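PDB 2QL3: probable transcriptional regulator, LysR family protein from Rhodococcus sp., which probably acts as a DNA-binding transcriptional regulator of the LysR family, this chain being its C-terminal domain, of the kind that binds effectors in relatives. Local coordinates for residues D120-A125 against W151-Q156; M106-L109 against S114-H117. All blocks are in the same frame, centred on the assembly; numbering follows the deposited sequence.

Contact 1 (D120-A125 against W151-Q156)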
loop_
_atom_site.group_PDB
_atom_site.type_symbol
_atom_site.label_atom_id
_atom_site.label_comp_id
_atom_site.label_asym_id
_atom_site.label_seq_id
_atom_site.Cartn_x
_atom_site.Cartn_y
_atom_site.Cartn_z
ATOM N N ASP A 120 13.364 10.388 -14.110
ATOM C CA ASP A 120 14.562 10.104 -14.937
ATOM C C ASP A 120 14.182 9.445 -16.244
ATOM O O ASP A 120 14.675 9.835 -17.281
ATOM C CB ASP A 120 15.646 9.233 -14.206
ATOM C CG ASP A 120 16.402 9.992 -13.059
ATOM O OD1 ASP A 120 16.281 11.219 -12.926
ATOM O OD2 ASP A 120 17.125 9.331 -12.271
ATOM N N VAL A 121 13.280 8.468 -16.209
ATOM C CA VAL A 121 12.873 7.799 -17.449
ATOM C C VAL A 121 11.977 8.613 -18.402
ATOM O O VAL A 121 12.088 8.490 -19.616
ATOM C CB VAL A 121 12.443 6.302 -17.233
ATOM C CG1 VAL A 121 12.628 5.860 -15.766
ATOM C CG2 VAL A 121 11.073 5.962 -17.801
ATOM N N CYS A 122 11.104 9.465 -17.856
ATOM C CA CYS A 122 10.416 10.453 -18.710
ATOM C C CYS A 122 11.419 11.416 -19.302
ATOM O O CYS A 122 11.369 11.727 -20.496
ATOM C CB CYS A 122 9.369 11.233 -17.936
ATOM S SG CYS A 122 7.960 10.200 -17.367
ATOM N N ARG A 123 12.290 11.939 -18.441
ATOM C CA ARG A 123 13.292 12.957 -18.832
ATOM C C ARG A 123 14.027 12.419 -20.021
ATOM O O ARG A 123 14.279 13.147 -20.952
ATOM C CB ARG A 123 14.282 13.192 -17.686
ATOM C CG ARG A 123 15.129 14.396 -17.770
ATOM C CD ARG A 123 15.924 14.534 -16.507
ATOM N NE ARG A 123 17.293 14.379 -16.912
ATOM C CZ ARG A 123 18.185 13.538 -16.403
ATOM N NH1 ARG A 123 17.900 12.775 -15.363
ATOM N NH2 ARG A 123 19.402 13.522 -16.936
ATOM N N GLU A 124 14.346 11.127 -19.993
ATOM C CA GLU A 124 15.105 10.497 -21.097
ATOM C C GLU A 124 14.269 10.326 -22.384
ATOM O O GLU A 124 14.794 10.412 -23.486
ATOM C CB GLU A 124 15.781 9.187 -20.649
ATOM C CG GLU A 124 15.083 7.925 -21.120
ATOM C CD GLU A 124 15.895 6.685 -20.825
ATOM O OE1 GLU A 124 17.070 6.672 -21.245
ATOM O OE2 GLU A 124 15.359 5.744 -20.172
ATOM N N ALA A 125 12.964 10.125 -22.241
ATOM C CA ALA A 125 12.045 10.141 -23.398
ATOM C C ALA A 125 11.715 11.572 -23.894
ATOM O O ALA A 125 10.992 11.754 -24.915
ATOM C CB ALA A 125 10.783 9.380 -23.077
ATOM N N TRP A 151 -2.125 7.520 -16.353
ATOM C CA TRP A 151 -1.249 6.399 -16.631
ATOM C C TRP A 151 -0.161 6.433 -15.564
ATOM O O TRP A 151 0.135 7.510 -15.013
ATOM C CB TRP A 151 -0.644 6.528 -18.049
ATOM C CG TRP A 151 0.178 7.787 -18.308
ATOM C CD1 TRP A 151 -0.289 8.984 -18.802
ATOM C CD2 TRP A 151 1.579 7.965 -18.099
ATOM N NE1 TRP A 151 0.738 9.884 -18.913
ATOM C CE2 TRP A 151 1.895 9.291 -18.478
ATOM C CE3 TRP A 151 2.609 7.134 -17.614
ATOM C CZ2 TRP A 151 3.188 9.805 -18.407
ATOM C CZ3 TRP A 151 3.900 7.644 -17.562
ATOM C CH2 TRP A 151 4.182 8.971 -17.959
ATOM N N THR A 152 0.471 5.295 -15.293
ATOM C CA THR A 152 1.643 5.322 -14.443
ATOM C C THR A 152 2.816 4.534 -14.991
ATOM O O THR A 152 2.733 3.892 -16.028
ATOM C CB THR A 152 1.337 4.925 -12.960
ATOM O OG1 THR A 152 2.385 5.446 -12.116
ATOM C CG2 THR A 152 1.172 3.371 -12.774
ATOM N N LEU A 153 3.923 4.583 -14.283
ATOM C CA LEU A 153 4.964 3.584 -14.503
ATOM C C LEU A 153 5.389 2.963 -13.204
ATOM O O LEU A 153 5.514 3.657 -12.202
ATOM C CB LEU A 153 6.150 4.150 -15.286
ATOM C CG LEU A 153 7.023 5.315 -14.893
ATOM C CD1 LEU A 153 8.338 4.757 -14.375
ATOM C CD2 LEU A 153 7.302 6.177 -16.105
ATOM N N LEU A 154 5.595 1.648 -13.245
ATOM C CA LEU A 154 5.839 0.819 -12.061
ATOM C C LEU A 154 6.952 -0.173 -12.336
ATOM O O LEU A 154 7.120 -0.675 -13.457
ATOM C CB LEU A 154 4.557 0.054 -11.639
ATOM C CG LEU A 154 3.302 0.854 -11.141
ATOM C CD1 LEU A 154 2.126 -0.064 -10.998
ATOM C CD2 LEU A 154 3.486 1.731 -9.854
ATOM N N LEU A 155 7.692 -0.478 -11.270
ATOM C CA LEU A 155 8.862 -1.339 -11.317
ATOM C C LEU A 155 8.458 -2.775 -11.021
ATOM O O LEU A 155 9.248 -3.702 -11.212
ATOM C CB LEU A 155 9.933 -0.867 -10.307
ATOM C CG LEU A 155 10.858 0.252 -10.799
ATOM C CD1 LEU A 155 11.827 -0.337 -11.789
ATOM C CD2 LEU A 155 10.114 1.368 -11.519
ATOM N N GLN A 156 7.257 -2.953 -10.504
ATOM C CA GLN A 156 6.803 -4.292 -10.252
ATOM C C GLN A 156 5.375 -4.503 -10.726
ATOM O O GLN A 156 4.608 -3.558 -10.911
ATOM C CB GLN A 156 6.887 -4.602 -8.766
ATOM C CG GLN A 156 8.261 -4.322 -8.148
ATOM C CD GLN A 156 8.244 -4.694 -6.734
ATOM O OE1 GLN A 156 8.045 -3.833 -5.852
ATOM N NE2 GLN A 156 8.376 -5.995 -6.478
#

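Contact 2 (M106-L109 against S114-H117)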
loop_
_atom_site.group_PDB
_atom_site.type_symbol
_atom_site.label_atom_id
_atom_site.label_comp_id
_atom_site.label_asym_id
_atom_site.label_seq_id
_atom_site.Cartn_x
_atom_site.Cartn_y
_atom_site.Cartn_z
HETATM N N MSE A 106 -0.584 12.014 -15.722
HETATM C CA MSE A 106 0.052 10.902 -15.074
HETATM C C MSE A 106 -0.353 10.779 -13.595
HETATM O O MSE A 106 -0.617 11.771 -12.953
HETATM C CB MSE A 106 1.603 10.991 -15.239
HETATM C CG MSE A 106 2.365 9.773 -14.641
HETATM SE SE MSE A 106 4.185 10.319 -14.174
HETATM C CE MSE A 106 4.992 8.489 -13.870
ATOM N N VAL A 107 -0.410 9.531 -13.088
ATOM C CA VAL A 107 -0.540 9.208 -11.659
ATOM C C VAL A 107 0.884 8.790 -11.268
ATOM O O VAL A 107 1.417 7.807 -11.801
ATOM C CB VAL A 107 -1.520 8.010 -11.389
ATOM C CG1 VAL A 107 -1.537 7.629 -9.913
ATOM C CG2 VAL A 107 -2.921 8.347 -11.808
ATOM N N LEU A 108 1.521 9.590 -10.420
ATOM C CA LEU A 108 2.913 9.387 -10.024
ATOM C C LEU A 108 3.002 8.654 -8.679
ATOM O O LEU A 108 2.415 9.079 -7.669
ATOM C CB LEU A 108 3.631 10.739 -9.944
ATOM C CG LEU A 108 5.022 10.777 -9.351
ATOM C CD1 LEU A 108 5.964 10.222 -10.342
ATOM C CD2 LEU A 108 5.496 12.197 -8.965
ATOM N N LEU A 109 3.715 7.532 -8.678
ATOM C CA LEU A 109 4.091 6.889 -7.422
ATOM C C LEU A 109 5.292 7.651 -6.831
ATOM O O LEU A 109 6.376 7.649 -7.382
ATOM C CB LEU A 109 4.440 5.412 -7.650
ATOM C CG LEU A 109 4.779 4.681 -6.314
ATOM C CD1 LEU A 109 3.543 4.681 -5.385
ATOM C CD2 LEU A 109 5.275 3.293 -6.540
ATOM N N SER A 114 11.782 5.398 -6.239
ATOM C CA SER A 114 10.941 5.304 -7.454
ATOM C C SER A 114 10.643 6.635 -8.120
ATOM O O SER A 114 10.491 6.678 -9.327
ATOM C CB SER A 114 9.627 4.596 -7.151
ATOM O OG SER A 114 9.921 3.216 -6.934
ATOM N N THR A 115 10.531 7.693 -7.323
ATOM C CA THR A 115 10.120 8.988 -7.793
ATOM C C THR A 115 11.155 9.573 -8.762
ATOM O O THR A 115 10.778 9.987 -9.837
ATOM C CB THR A 115 9.979 9.971 -6.667
ATOM O OG1 THR A 115 9.385 9.339 -5.548
ATOM C CG2 THR A 115 9.151 11.251 -7.135
ATOM N N ASN A 116 12.446 9.576 -8.366
ATOM C CA ASN A 116 13.524 10.078 -9.224
ATOM C C ASN A 116 13.707 9.150 -10.399
ATOM O O ASN A 116 13.980 9.597 -11.514
ATOM C CB ASN A 116 14.880 10.175 -8.492
ATOM C CG ASN A 116 14.955 11.297 -7.490
ATOM O OD1 ASN A 116 14.000 12.053 -7.264
ATOM N ND2 ASN A 116 16.148 11.447 -6.883
ATOM N N HIS A 117 13.589 7.838 -10.161
ATOM C CA HIS A 117 13.710 6.878 -11.278
ATOM C C HIS A 117 12.683 7.247 -12.390
ATOM O O HIS A 117 13.019 7.315 -13.585
ATOM C CB HIS A 117 13.470 5.419 -10.794
ATOM C CG HIS A 117 13.543 4.417 -11.904
ATOM N ND1 HIS A 117 12.414 3.849 -12.472
ATOM C CD2 HIS A 117 14.598 3.969 -12.629
ATOM C CE1 HIS A 117 12.775 3.076 -13.479
ATOM N NE2 HIS A 117 14.097 3.122 -13.590
#

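Contact 1 (D120-A125 against W151-Q156)
Leu-153 and Val-121 meet tip to tip where helix 114-125 lies against the strand 152-154, and the path of the leucine side chain illustrates how a helix can settle on a sheet without any polar bond. From CB the chain turns to CG, which sits between the backbone N and the carbonyl carbon (chi1 59°), a crowded choice that sends the branch out toward the helix. CG and CD2 both lie against CE, the terminal methyl of the selenomethionine Met-106. The other branch, Leu-153 CD1, lies farther from the helix, 4.5 Å from Val-121 CG2, and CD2 makes the closer contacts: Leu-153 CD2 stands 4.1 Å from Val-121 CG2 and 4.3 Å from Cys-122 SG, while its flank meets the indole of Trp-151, with Leu-153 CD2 in the ring plane 4.0 Å from Trp-151 CZ3. The thiol touches the same indole, Cys-122 SG lying 4.0 Å from Trp-151 CH2; seen from the centroid of the six-membered ring, SG lies 87° off the normal, a sulfur-aromatic contact made at the edge. The far end of that ring is fixed separately, since Trp-151 NE1 hydrogen-bonds to His-104 O, which limits how the indole can turn under the helix. Leu-98 also packs on Val-121 and Cys-122. Such apolar helix-on-sheet packing is characteristic of the alpha/beta lobes of the periplasmic-binding-protein fold, to which the LysR substrate-binding domain belongs.

Contact 2 (M106-L109 against S114-H117)
Leu-108 and Thr-115 bring two methyl groups together across the turn from strand 106-109 to helix 114-125. Leu-108 CD2 lies 4.2 Å from Thr-115 CG2, and the two side chains run past one another at about a right angle, so that methyl meets methyl over a small area. Leu-108 reaches this point with CG anti to its backbone N (chi1 171°), beside the carbonyl carbon. One residue further on, the backbone carbonyl of Leu-109 faces the first turn of the helix: Leu-109 O is 3.9 Å from Thr-115 OG1 and 4.4 Å from Ser-114 C, both too long for more than packing. The side chain of Leu-109 lies only loosely alongside, Leu-109 CD2 being 4.6 Å from Ser-114 CB. Beyond this first shell, the threonine hydroxyl finds its partner in the connecting loop, Thr-115 OG1 being hydrogen-bonded to Asp-110 OD1, which probably helps fix the rotation of the side chain, with CG2 anti to the backbone N and facing Leu-108. On the strand side, backbone hydrogen bonds of Leu-108 with Tyr-133 and Thr-135 tie strand 106-109 to strand 131-135, completing a beta-alpha-beta unit. Chemically, then, the contact is van der Waals in nature: the hydroxyl of Thr-115 is engaged by Asp-110 in the connecting loop, and the strand and helix meet through a light apolar contact, with no hydrogen bond between the two segments.

Both contacts use helix 114-125: contact 2 meets its first turn, contact 1 a later part. Contact 1 is wholly core, whereas contact 2, though largely buried, reaches nearer the surface at Thr-115. Contact 2 is local, joining the helix to the strand directly before it across a short loop, while contact 1 reaches a strand well further along the chain. Their chemistry differs accordingly. Contact 1 combines aliphatic groups, a thiol and an indole edge; contact 2 mixes methyl packing with backbone and hydroxyl atoms near the helix start. Val-107 is probably hydrogen-bonded through N to Trp-151 O (2.8 Å) and through O to Thr-152 OG1 (2.6 Å), which joins segments 106-109 and 151-156 beside the shared helix.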